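Local coordinates for protein CRISPR system Cmr subunit Cmr6 (Pyrococcus furiosus, PDB 4W8V) that binds RNA as a subunit of the type III-B Cmr complex, a crRNA-guided assembly of CRISPR antiviral defence that it caps together with Cmr1, at residues A[30-33]-A[39-42]; A[60-65]-A[227-232]; A[110-115]-A[222-227]. All coordinates share one frame; numbering follows the deposited sequence.

Contact 1. Residues A[30-33]-A[39-42]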
ATOM      1  N   GLY A  30      10.968  13.773   1.234  1.00 81.25           N
ATOM      2  CA  GLY A  30      11.012  14.073   2.648  1.00 76.31           C
ATOM      3  C   GLY A  30      12.304  14.766   3.013  1.00 71.53           C
ATOM      4  O   GLY A  30      12.904  15.453   2.194  1.00 69.33           O
ATOM      5  N   ASP A  31      12.713  14.614   4.263  1.00 79.93           N
ATOM      6  CA  ASP A  31      14.062  14.962   4.666  1.00 72.74           C
ATOM      7  C   ASP A  31      14.979  13.800   4.327  1.00 65.57           C
ATOM      8  O   ASP A  31      15.046  12.811   5.053  1.00 68.52           O
ATOM      9  CB  ASP A  31      14.134  15.289   6.156  1.00 80.49           C
ATOM     10  CG  ASP A  31      13.783  16.724   6.445  1.00 95.18           C
ATOM     11  OD1 ASP A  31      14.695  17.573   6.414  1.00109.16           O
ATOM     12  OD2 ASP A  31      12.595  16.999   6.685  1.00 94.66           O
ATOM     13  N   GLU A  32      15.673  13.927   3.206  1.00 63.67           N
ATOM     14  CA  GLU A  32      16.586  12.874   2.751  1.00 63.90           C
ATOM     15  C   GLU A  32      17.853  12.866   3.570  1.00 55.38           C
ATOM     16  O   GLU A  32      18.521  13.870   3.724  1.00 59.75           O
ATOM     17  CB  GLU A  32      16.922  13.045   1.276  1.00 60.86           C
ATOM     18  CG  GLU A  32      15.777  12.723   0.350  1.00 65.29           C
ATOM     19  CD  GLU A  32      16.242  12.493  -1.074  1.00 75.05           C
ATOM     20  OE1 GLU A  32      16.668  13.471  -1.719  1.00 73.50           O
ATOM     21  OE2 GLU A  32      16.186  11.335  -1.544  1.00 75.35           O
ATOM     22  N   SER A  33      18.148  11.712   4.136  1.00 54.01           N
ATOM     23  CA  SER A  33      19.492  11.415   4.615  1.00 56.04           C
ATOM     24  C   SER A  33      20.538  11.453   3.477  1.00 56.90           C
ATOM     25  O   SER A  33      20.204  11.394   2.289  1.00 62.04           O
ATOM     26  CB  SER A  33      19.532  10.041   5.265  1.00 52.65           C
ATOM     27  OG  SER A  33      19.919   9.077   4.317  1.00 65.90           O
ATOM     28  N   ILE A  39      22.260   7.389  -3.185  1.00 55.85           N
ATOM     29  CA  ILE A  39      21.601   6.460  -4.093  1.00 64.75           C
ATOM     30  C   ILE A  39      20.756   7.172  -5.151  1.00 68.47           C
ATOM     31  O   ILE A  39      20.854   6.865  -6.331  1.00 56.71           O
ATOM     32  CB  ILE A  39      20.698   5.475  -3.312  1.00 66.10           C
ATOM     33  CG1 ILE A  39      21.545   4.689  -2.299  1.00 58.76           C
ATOM     34  CG2 ILE A  39      19.966   4.535  -4.280  1.00 66.84           C
ATOM     35  CD1 ILE A  39      22.220   3.461  -2.893  1.00 58.39           C
ATOM     36  N   ARG A  40      19.939   8.143  -4.738  1.00 60.69           N
ATOM     37  CA  ARG A  40      18.986   8.733  -5.679  1.00 68.63           C
ATOM     38  C   ARG A  40      19.686   9.538  -6.781  1.00 61.26           C
ATOM     39  O   ARG A  40      19.364   9.405  -7.956  1.00 66.53           O
ATOM     40  CB  ARG A  40      17.962   9.621  -4.941  1.00 62.11           C
ATOM     41  CG  ARG A  40      16.874  10.203  -5.839  1.00 52.85           C
ATOM     42  CD  ARG A  40      15.736  10.891  -5.045  1.00 53.17           C
ATOM     43  NE  ARG A  40      16.122  12.188  -4.510  1.00 49.75           N
ATOM     44  CZ  ARG A  40      16.151  13.303  -5.228  1.00 59.54           C
ATOM     45  NH1 ARG A  40      15.798  13.286  -6.503  1.00 59.01           N
ATOM     46  NH2 ARG A  40      16.522  14.437  -4.661  1.00 73.78           N
ATOM     47  N   LEU A  41      20.635  10.378  -6.401  1.00 62.72           N
ATOM     48  CA  LEU A  41      21.312  11.215  -7.383  1.00 63.09           C
ATOM     49  C   LEU A  41      22.268  10.394  -8.264  1.00 64.27           C
ATOM     50  O   LEU A  41      22.251  10.510  -9.488  1.00 70.39           O
ATOM     51  CB  LEU A  41      22.077  12.352  -6.700  1.00 57.97           C
ATOM     52  CG  LEU A  41      21.280  13.378  -5.874  1.00 61.08           C
ATOM     53  CD1 LEU A  41      22.156  14.569  -5.510  1.00 63.95           C
ATOM     54  CD2 LEU A  41      20.012  13.850  -6.589  1.00 64.64           C
ATOM     55  N   LEU A  42      23.059   9.535  -7.634  1.00 59.75           N
ATOM     56  CA  LEU A  42      24.217   8.918  -8.291  1.00 58.58           C
ATOM     57  C   LEU A  42      23.904   7.593  -8.974  1.00 63.28           C
ATOM     58  O   LEU A  42      24.560   7.214  -9.943  1.00 70.75           O
ATOM     59  CB  LEU A  42      25.338   8.712  -7.270  1.00 61.10           C
ATOM     60  CG  LEU A  42      25.805   9.918  -6.454  1.00 62.37           C
ATOM     61  CD1 LEU A  42      26.482   9.452  -5.175  1.00 58.38           C
ATOM     62  CD2 LEU A  42      26.743  10.806  -7.257  1.00 66.65           C
TER

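Contact 2. Residues A[60-65]-A[227-232]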
ATOM      1  N   ARG A  60      -2.593  -2.706   3.698  1.00 55.38           N
ATOM      2  CA  ARG A  60      -3.526  -2.621   4.823  1.00 68.24           C
ATOM      3  C   ARG A  60      -4.909  -2.138   4.368  1.00 59.19           C
ATOM      4  O   ARG A  60      -5.934  -2.744   4.656  1.00 60.09           O
ATOM      5  CB  ARG A  60      -3.045  -1.619   5.883  1.00 64.97           C
ATOM      6  CG  ARG A  60      -2.040  -2.044   6.920  1.00 69.93           C
ATOM      7  CD  ARG A  60      -1.990  -0.900   7.948  1.00 68.05           C
ATOM      8  NE  ARG A  60      -0.837  -0.928   8.843  1.00 78.60           N
ATOM      9  CZ  ARG A  60      -0.826  -1.521  10.030  1.00 78.17           C
ATOM     10  NH1 ARG A  60      -1.899  -2.165  10.456  1.00 76.32           N
ATOM     11  NH2 ARG A  60       0.264  -1.491  10.782  1.00 95.27           N
ATOM     12  N   HIS A  61      -4.898  -0.999   3.688  1.00 50.00           N
ATOM     13  CA  HIS A  61      -6.101  -0.315   3.249  1.00 52.08           C
ATOM     14  C   HIS A  61      -6.963  -1.212   2.400  1.00 52.82           C
ATOM     15  O   HIS A  61      -8.181  -1.280   2.583  1.00 61.11           O
ATOM     16  CB  HIS A  61      -5.730   0.944   2.465  1.00 48.34           C
ATOM     17  CG  HIS A  61      -6.905   1.742   1.996  1.00 56.96           C
ATOM     18  ND1 HIS A  61      -7.622   1.416   0.863  1.00 66.04           N
ATOM     19  CD2 HIS A  61      -7.465   2.880   2.479  1.00 55.90           C
ATOM     20  CE1 HIS A  61      -8.589   2.303   0.685  1.00 65.97           C
ATOM     21  NE2 HIS A  61      -8.512   3.199   1.645  1.00 57.33           N
ATOM     22  N   LEU A  62      -6.319  -1.902   1.470  1.00 58.39           N
ATOM     23  CA  LEU A  62      -6.981  -2.865   0.607  1.00 54.66           C
ATOM     24  C   LEU A  62      -7.778  -3.867   1.424  1.00 60.65           C
ATOM     25  O   LEU A  62      -8.951  -4.128   1.130  1.00 63.18           O
ATOM     26  CB  LEU A  62      -5.951  -3.593  -0.261  1.00 52.87           C
ATOM     27  CG  LEU A  62      -6.436  -4.772  -1.103  1.00 57.71           C
ATOM     28  CD1 LEU A  62      -7.534  -4.364  -2.053  1.00 55.36           C
ATOM     29  CD2 LEU A  62      -5.268  -5.367  -1.880  1.00 75.54           C
ATOM     30  N   THR A  63      -7.147  -4.413   2.464  1.00 59.99           N
ATOM     31  CA  THR A  63      -7.779  -5.474   3.238  1.00 62.31           C
ATOM     32  C   THR A  63      -8.913  -4.963   4.122  1.00 63.15           C
ATOM     33  O   THR A  63      -9.831  -5.714   4.436  1.00 67.28           O
ATOM     34  CB  THR A  63      -6.758  -6.223   4.118  1.00 56.59           C
ATOM     35  OG1 THR A  63      -6.378  -5.399   5.221  1.00 64.59           O
ATOM     36  CG2 THR A  63      -5.517  -6.584   3.301  1.00 62.86           C
ATOM     37  N   TYR A  64      -8.857  -3.701   4.539  1.00 58.93           N
ATOM     38  CA  TYR A  64      -9.939  -3.162   5.365  1.00 66.79           C
ATOM     39  C   TYR A  64     -11.133  -2.894   4.472  1.00 63.35           C
ATOM     40  O   TYR A  64     -12.273  -2.993   4.896  1.00 65.43           O
ATOM     41  CB  TYR A  64      -9.533  -1.879   6.083  1.00 58.91           C
ATOM     42  CG  TYR A  64      -8.260  -1.971   6.877  1.00 61.97           C
ATOM     43  CD1 TYR A  64      -7.849  -3.168   7.435  1.00 64.81           C
ATOM     44  CD2 TYR A  64      -7.463  -0.851   7.065  1.00 57.40           C
ATOM     45  CE1 TYR A  64      -6.686  -3.246   8.154  1.00 66.49           C
ATOM     46  CE2 TYR A  64      -6.306  -0.919   7.788  1.00 59.03           C
ATOM     47  CZ  TYR A  64      -5.920  -2.116   8.332  1.00 60.74           C
ATOM     48  OH  TYR A  64      -4.759  -2.182   9.051  1.00 59.97           O
ATOM     49  N   TYR A  65     -10.835  -2.534   3.230  1.00 54.96           N
ATOM     50  CA  TYR A  65     -11.847  -2.262   2.234  1.00 55.39           C
ATOM     51  C   TYR A  65     -12.627  -3.527   1.890  1.00 65.74           C
ATOM     52  O   TYR A  65     -13.861  -3.529   1.853  1.00 66.53           O
ATOM     53  CB  TYR A  65     -11.193  -1.669   0.996  1.00 55.42           C
ATOM     54  CG  TYR A  65     -12.128  -1.304  -0.124  1.00 63.11           C
ATOM     55  CD1 TYR A  65     -12.450  -2.227  -1.123  1.00 72.83           C
ATOM     56  CD2 TYR A  65     -12.659  -0.031  -0.212  1.00 64.65           C
ATOM     57  CE1 TYR A  65     -13.300  -1.887  -2.167  1.00 70.95           C
ATOM     58  CE2 TYR A  65     -13.510   0.322  -1.248  1.00 63.61           C
ATOM     59  CZ  TYR A  65     -13.822  -0.605  -2.224  1.00 75.52           C
ATOM     60  OH  TYR A  65     -14.665  -0.243  -3.251  1.00 78.33           O
ATOM     61  N   ARG A 227      -1.366  -2.518  -8.298  1.00 54.03           N
ATOM     62  CA  ARG A 227      -2.032  -2.475  -9.590  1.00 54.42           C
ATOM     63  C   ARG A 227      -3.332  -1.685  -9.501  1.00 60.72           C
ATOM     64  O   ARG A 227      -3.585  -0.819 -10.322  1.00 70.40           O
ATOM     65  CB  ARG A 227      -2.312  -3.895 -10.073  1.00 70.97           C
ATOM     66  CG  ARG A 227      -2.823  -4.021 -11.492  1.00 79.35           C
ATOM     67  CD  ARG A 227      -3.171  -5.477 -11.781  1.00 82.18           C
ATOM     68  NE  ARG A 227      -4.296  -5.924 -10.967  1.00 87.52           N
ATOM     69  CZ  ARG A 227      -4.459  -7.164 -10.512  1.00 89.97           C
ATOM     70  NH1 ARG A 227      -3.561  -8.097 -10.779  1.00 88.96           N
ATOM     71  NH2 ARG A 227      -5.526  -7.469  -9.786  1.00 91.18           N
ATOM     72  N   ASP A 228      -4.136  -1.956  -8.475  1.00 58.89           N
ATOM     73  CA  ASP A 228      -5.497  -1.420  -8.434  1.00 67.78           C
ATOM     74  C   ASP A 228      -5.708  -0.185  -7.540  1.00 62.44           C
ATOM     75  O   ASP A 228      -6.645   0.568  -7.763  1.00 73.14           O
ATOM     76  CB  ASP A 228      -6.474  -2.534  -8.026  1.00 74.16           C
ATOM     77  CG  ASP A 228      -6.554  -3.654  -9.075  1.00 80.23           C
ATOM     78  OD1 ASP A 228      -6.070  -3.455 -10.212  1.00 80.07           O
ATOM     79  OD2 ASP A 228      -7.108  -4.729  -8.771  1.00 84.42           O
ATOM     80  N   LEU A 229      -4.844   0.052  -6.558  1.00 56.23           N
ATOM     81  CA  LEU A 229      -5.000   1.224  -5.689  1.00 57.80           C
ATOM     82  C   LEU A 229      -3.920   2.283  -5.934  1.00 60.91           C
ATOM     83  O   LEU A 229      -4.210   3.465  -6.040  1.00 54.27           O
ATOM     84  CB  LEU A 229      -4.992   0.799  -4.222  1.00 48.92           C
ATOM     85  CG  LEU A 229      -6.124  -0.177  -3.875  1.00 61.50           C
ATOM     86  CD1 LEU A 229      -6.125  -0.559  -2.403  1.00 66.40           C
ATOM     87  CD2 LEU A 229      -7.456   0.428  -4.253  1.00 59.09           C
ATOM     88  N   GLY A 230      -2.666   1.857  -6.028  1.00 60.24           N
ATOM     89  CA  GLY A 230      -1.602   2.796  -6.311  1.00 57.62           C
ATOM     90  C   GLY A 230      -0.873   3.300  -5.080  1.00 66.39           C
ATOM     91  O   GLY A 230      -1.411   3.274  -3.964  1.00 61.28           O
ATOM     92  N   VAL A 231       0.361   3.752  -5.289  1.00 61.14           N
ATOM     93  CA  VAL A 231       1.147   4.390  -4.241  1.00 54.13           C
ATOM     94  C   VAL A 231       1.543   5.785  -4.685  1.00 56.15           C
ATOM     95  O   VAL A 231       1.355   6.163  -5.850  1.00 50.23           O
ATOM     96  CB  VAL A 231       2.426   3.596  -3.910  1.00 54.45           C
ATOM     97  CG1 VAL A 231       2.127   2.431  -2.978  1.00 49.23           C
ATOM     98  CG2 VAL A 231       3.098   3.133  -5.202  1.00 50.03           C
ATOM     99  N   GLY A 232       2.107   6.547  -3.754  1.00 51.43           N
ATOM    100  CA  GLY A 232       2.455   7.926  -4.025  1.00 53.26           C
ATOM    101  C   GLY A 232       1.214   8.779  -3.881  1.00 56.86           C
ATOM    102  O   GLY A 232       0.209   8.336  -3.319  1.00 60.45           O
TER

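Contact 3. Residues A[110-115]-A[222-227]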
ATOM      1  N   CYS A 110     -12.691  -8.034  -3.602  1.00 62.19           N
ATOM      2  CA  CYS A 110     -13.062  -9.088  -2.671  1.00 59.34           C
ATOM      3  C   CYS A 110     -12.791 -10.479  -3.253  1.00 64.28           C
ATOM      4  O   CYS A 110     -12.258 -11.339  -2.562  1.00 64.17           O
ATOM      5  CB  CYS A 110     -14.528  -8.959  -2.283  1.00 70.39           C
ATOM      6  SG  CYS A 110     -15.055 -10.181  -1.089  1.00 76.07           S
ATOM      7  N   LYS A 111     -13.156 -10.691  -4.518  1.00 65.40           N
ATOM      8  CA  LYS A 111     -12.897 -11.961  -5.194  1.00 70.39           C
ATOM      9  C   LYS A 111     -11.399 -12.262  -5.193  1.00 74.29           C
ATOM     10  O   LYS A 111     -10.977 -13.352  -4.821  1.00 74.58           O
ATOM     11  CB  LYS A 111     -13.407 -11.949  -6.645  1.00 68.88           C
ATOM     12  CG  LYS A 111     -14.880 -11.649  -6.843  1.00 76.14           C
ATOM     13  CD  LYS A 111     -15.746 -12.883  -6.673  1.00 84.11           C
ATOM     14  CE  LYS A 111     -17.216 -12.591  -6.986  1.00 88.49           C
ATOM     15  NZ  LYS A 111     -17.446 -12.240  -8.416  1.00 92.23           N
ATOM     16  N   GLU A 112     -10.605 -11.280  -5.611  1.00 71.42           N
ATOM     17  CA  GLU A 112      -9.155 -11.418  -5.686  1.00 67.50           C
ATOM     18  C   GLU A 112      -8.565 -11.737  -4.327  1.00 67.69           C
ATOM     19  O   GLU A 112      -7.657 -12.553  -4.206  1.00 68.44           O
ATOM     20  CB  GLU A 112      -8.519 -10.139  -6.234  1.00 71.29           C
ATOM     21  CG  GLU A 112      -8.799  -9.864  -7.697  1.00 80.10           C
ATOM     22  CD  GLU A 112      -7.823 -10.570  -8.616  1.00 94.61           C
ATOM     23  OE1 GLU A 112      -7.566 -11.775  -8.406  1.00 97.53           O
ATOM     24  OE2 GLU A 112      -7.301  -9.913  -9.541  1.00 96.12           O
ATOM     25  N   PHE A 113      -9.091 -11.077  -3.309  1.00 69.11           N
ATOM     26  CA  PHE A 113      -8.658 -11.284  -1.936  1.00 67.12           C
ATOM     27  C   PHE A 113      -8.840 -12.732  -1.505  1.00 70.06           C
ATOM     28  O   PHE A 113      -7.954 -13.333  -0.914  1.00 72.27           O
ATOM     29  CB  PHE A 113      -9.443 -10.363  -1.013  1.00 59.79           C
ATOM     30  CG  PHE A 113      -9.138 -10.546   0.435  1.00 64.61           C
ATOM     31  CD1 PHE A 113      -9.984 -11.282   1.247  1.00 64.78           C
ATOM     32  CD2 PHE A 113      -8.014  -9.962   0.993  1.00 56.43           C
ATOM     33  CE1 PHE A 113      -9.714 -11.437   2.587  1.00 75.91           C
ATOM     34  CE2 PHE A 113      -7.739 -10.107   2.339  1.00 65.94           C
ATOM     35  CZ  PHE A 113      -8.588 -10.847   3.137  1.00 76.97           C
ATOM     36  N   LEU A 114     -10.010 -13.278  -1.803  1.00 74.22           N
ATOM     37  CA  LEU A 114     -10.362 -14.631  -1.404  1.00 74.31           C
ATOM     38  C   LEU A 114      -9.571 -15.679  -2.177  1.00 72.05           C
ATOM     39  O   LEU A 114      -9.368 -16.786  -1.691  1.00 77.98           O
ATOM     40  CB  LEU A 114     -11.865 -14.848  -1.595  1.00 68.79           C
ATOM     41  CG  LEU A 114     -12.678 -14.051  -0.583  1.00 67.34           C
ATOM     42  CD1 LEU A 114     -14.147 -13.975  -0.988  1.00 72.97           C
ATOM     43  CD2 LEU A 114     -12.510 -14.675   0.793  1.00 61.74           C
ATOM     44  N   ARG A 115      -9.121 -15.327  -3.378  1.00 70.37           N
ATOM     45  CA  ARG A 115      -8.287 -16.236  -4.158  1.00 80.84           C
ATOM     46  C   ARG A 115      -6.931 -16.432  -3.479  1.00 81.18           C
ATOM     47  O   ARG A 115      -6.392 -17.537  -3.488  1.00 80.49           O
ATOM     48  CB  ARG A 115      -8.106 -15.728  -5.589  1.00 92.54           C
ATOM     49  CG  ARG A 115      -9.377 -15.767  -6.425  1.00105.12           C
ATOM     50  CD  ARG A 115      -9.105 -15.425  -7.884  1.00119.80           C
ATOM     51  NE  ARG A 115      -9.697 -14.150  -8.294  1.00120.61           N
ATOM     52  CZ  ARG A 115     -10.895 -14.021  -8.859  1.00112.34           C
ATOM     53  NH1 ARG A 115     -11.649 -15.089  -9.085  1.00109.28           N
ATOM     54  NH2 ARG A 115     -11.342 -12.821  -9.201  1.00113.14           N
ATOM     55  N   VAL A 222       0.253  -7.233  -1.981  1.00 58.50           N
ATOM     56  CA  VAL A 222       1.008  -6.048  -2.380  1.00 53.48           C
ATOM     57  C   VAL A 222       0.886  -5.811  -3.885  1.00 65.75           C
ATOM     58  O   VAL A 222       0.680  -4.674  -4.339  1.00 62.33           O
ATOM     59  CB  VAL A 222       2.484  -6.194  -1.967  1.00 56.55           C
ATOM     60  CG1 VAL A 222       3.385  -5.234  -2.740  1.00 53.48           C
ATOM     61  CG2 VAL A 222       2.623  -6.001  -0.467  1.00 54.38           C
ATOM     62  N   LYS A 223       1.001  -6.902  -4.646  1.00 65.63           N
ATOM     63  CA  LYS A 223       0.743  -6.907  -6.074  1.00 60.30           C
ATOM     64  C   LYS A 223      -0.610  -6.298  -6.369  1.00 63.21           C
ATOM     65  O   LYS A 223      -0.742  -5.389  -7.192  1.00 54.97           O
ATOM     66  CB  LYS A 223       0.766  -8.340  -6.631  1.00 72.30           C
ATOM     67  CG  LYS A 223       2.023  -8.748  -7.378  1.00 89.58           C
ATOM     68  CD  LYS A 223       1.940 -10.203  -7.870  1.00 93.18           C
ATOM     69  CE  LYS A 223       1.102 -10.322  -9.141  1.00 90.92           C
ATOM     70  NZ  LYS A 223       1.781  -9.704 -10.317  1.00 91.61           N
ATOM     71  N   LEU A 224      -1.621  -6.868  -5.728  1.00 57.50           N
ATOM     72  CA  LEU A 224      -2.995  -6.448  -5.905  1.00 68.28           C
ATOM     73  C   LEU A 224      -3.129  -4.954  -5.624  1.00 57.46           C
ATOM     74  O   LEU A 224      -3.731  -4.209  -6.392  1.00 64.43           O
ATOM     75  CB  LEU A 224      -3.898  -7.272  -4.982  1.00 69.79           C
ATOM     76  CG  LEU A 224      -5.414  -7.169  -5.062  1.00 74.60           C
ATOM     77  CD1 LEU A 224      -5.896  -7.258  -6.502  1.00 76.25           C
ATOM     78  CD2 LEU A 224      -5.995  -8.286  -4.218  1.00 72.35           C
ATOM     79  N   ALA A 225      -2.523  -4.509  -4.536  1.00 57.59           N
ATOM     80  CA  ALA A 225      -2.661  -3.118  -4.106  1.00 52.11           C
ATOM     81  C   ALA A 225      -1.929  -2.129  -5.032  1.00 55.58           C
ATOM     82  O   ALA A 225      -2.407  -1.018  -5.264  1.00 60.91           O
ATOM     83  CB  ALA A 225      -2.172  -2.983  -2.654  1.00 45.01           C
ATOM     84  N   LEU A 226      -0.795  -2.536  -5.597  1.00 59.62           N
ATOM     85  CA  LEU A 226      -0.024  -1.642  -6.477  1.00 51.94           C
ATOM     86  C   LEU A 226      -0.672  -1.485  -7.845  1.00 53.65           C
ATOM     87  O   LEU A 226      -0.528  -0.454  -8.494  1.00 62.38           O
ATOM     88  CB  LEU A 226       1.413  -2.149  -6.651  1.00 49.84           C
ATOM     89  CG  LEU A 226       2.301  -2.258  -5.400  1.00 61.64           C
ATOM     90  CD1 LEU A 226       3.716  -2.780  -5.773  1.00 62.04           C
ATOM     91  CD2 LEU A 226       2.400  -0.955  -4.628  1.00 60.76           C
ATOM     92  N   ARG A 227      -1.366  -2.518  -8.298  1.00 54.03           N
ATOM     93  CA  ARG A 227      -2.032  -2.475  -9.590  1.00 54.42           C
ATOM     94  C   ARG A 227      -3.332  -1.685  -9.501  1.00 60.72           C
ATOM     95  O   ARG A 227      -3.585  -0.819 -10.322  1.00 70.40           O
ATOM     96  CB  ARG A 227      -2.312  -3.895 -10.073  1.00 70.97           C
ATOM     97  CG  ARG A 227      -2.823  -4.021 -11.492  1.00 79.35           C
ATOM     98  CD  ARG A 227      -3.171  -5.477 -11.781  1.00 82.18           C
ATOM     99  NE  ARG A 227      -4.296  -5.924 -10.967  1.00 87.52           N
ATOM    100  CZ  ARG A 227      -4.459  -7.164 -10.512  1.00 89.97           C
ATOM    101  NH1 ARG A 227      -3.561  -8.097 -10.779  1.00 88.96           N
ATOM    102  NH2 ARG A 227      -5.526  -7.469  -9.786  1.00 91.18           N
TER

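Contact 1. Residues A[30-33]-A[39-42]
Glu-32 and Arg-40 carry this contact alone, through a side-on salt bridge of the two-pronged kind, on the surface of the RAMP-superfamily part that makes up most of this C-terminal piece of Cmr6. It illustrates how a loop can be pinned to the helix that follows it by one pair of charges. The carboxylate lies against the NE edge of the guanidinium. Glu-32 OE1 accepts from Arg-40 NH2 at 3.1 Å, and Glu-32 OE2 takes the N-H of Arg-40 NE, also at 3.1 Å. Both oxygens are met on their syn sides and sit close to the guanidinium plane, yet the two flat groups are twisted 34° apart, so the donors lie somewhat outside the carboxylate plane. A third, weak bond runs from Arg-40 NE to Glu-32 OE1.

The acid arrives as a chain extended beyond CG, and the two side chains meet at about a right angle. On the helix side, Arg-40 leaves the backbone with CG opposite N (chi1 -176°) and then turns at chi3 (75°), which swings the NE edge round to the acid. Its other terminal nitrogen, NH1, bonds to Gly-46 O beyond the helix, while its side chain also touches Leu-29 and Pro-48. The guanidinium is therefore held from two directions, which limits its rotation.

Further out, Ser-33 sits at the N-cap of helix 34-43: its side chain caps a backbone N of the first turn, and its own N bonds to Glu-36 OE1, consistent with a capping box. The cap thus marks the start of the helix, with Ser-33 between it and the acid. Over one face of the guanidinium, displaced toward its rim, lies Leu-41 CD2, 3.9 Å above the plane of Arg-40.

Contact 2. Residues A[60-65]-A[227-232]
Arg-60 O, in the helical turn from which Leu-62 packs against Leu-229, is gripped by two donors. Thr-63 OG1 reaches Arg-60 O at 2.8 Å, tilted from the carbonyl plane, and Tyr-64 N supplies the regular helical bond. Arg-60 O also lies over the centre of the Tyr-64 ring, 3.2 Å above its plane.

Across the contact the meeting is apolar and falls largely to one methyl group. Leu-229 CD1 comes to 3.7 Å from Leu-62 CB, near enough to the helix to lie 3.9 Å from Leu-62 CA. Leu-229 CD1 also approaches the imidazole obliquely, 4.1 Å from His-61 ND1. Leu-229 has CG opposite its carbonyl carbon (chi1 -60°) and an extended chi2, which carries this methyl to the helix 52-68 surface. Leu-62 continues the packing onto Leu-224, Ala-225 and Leu-109, whereas His-61 meets Tyr-172 edge-to-face.

Just before Leu-229, two neighbours in sequence form a salt bridge: Arg-227 NE donates to Asp-228 OD1 at 3.1 Å, with the oxygen in the guanidinium plane but the donor above the carboxylate. Asp-228 OD2 has a second partner in Arg-108, tying the end of helix 212-228 to helix 108-116.

Past Leu-229, Gly-230, with positive phi (96°), is the first residue to leave helical geometry. Gly-230 and Gly-232, in a sequence of closely spaced glycines after the last helix, fit the start of the glycine-rich loop characteristic of RAMP proteins.

Contact 3. Residues A[110-115]-A[222-227]
The Glu-112 carboxylate and the Arg-227 guanidinium lie with their planes only 20° apart, Glu-112 OE2 standing at the edge of the guanidinium, near its plane. Arg-115 comes to the same carboxylate differently: its NE reaches Glu-112 OE1 at 3.2 Å from above the carboxylate plane, 42° out of it. One face of the Arg-115 guanidinium carries Lys-111 O, offset toward the rim.

The bond between helices, from Arg-227 NH2 to Glu-112 OE2, is 3.0 Å long but bent and weak as a hydrogen bond, though sound as a salt bridge. Glu-112 folds back at chi2 (-86°), which lays its carboxylate over toward the two arginines. Nearer the backbone, both methyls of Leu-224 meet the acid's own stem, CD2 at 3.7 Å and CD1 at 3.9 Å from Glu-112 CB. The roughly antiparallel helices, axes 11.2 Å apart, thus pack leucine against aliphatic carbons beneath a layer of charge. Leu-224 also rests on Leu-62, and Phe-113 on Val-66, so helix 52-68 packs against both helices.

With one carboxylate shared by two arginines, Glu-112 would probably stay ionised, and Arg-227 in turn bridges two acids, Glu-112 and Asp-228.

From the N terminus, contact 1 closes first, a short loop spanning the start of helix 34-43 just after strand 25-28, and it is complete before helix 52-68 begins. Contact 2 then opens on that helix and closes some 160 residues later at the end of helix 212-228. Contact 3 is nested within it, bringing helix 108-116 to the same closing helix. Contacts 2 and 3 share Arg-227 and touch through Leu-62 and Leu-224, making one continuous interface of three helices; helix 212-228 also packs on strands 13-21 and 202-209. Contact 1 stands apart, its centre about 26 Å from that of contact 2, across the chain's centre from contact 3.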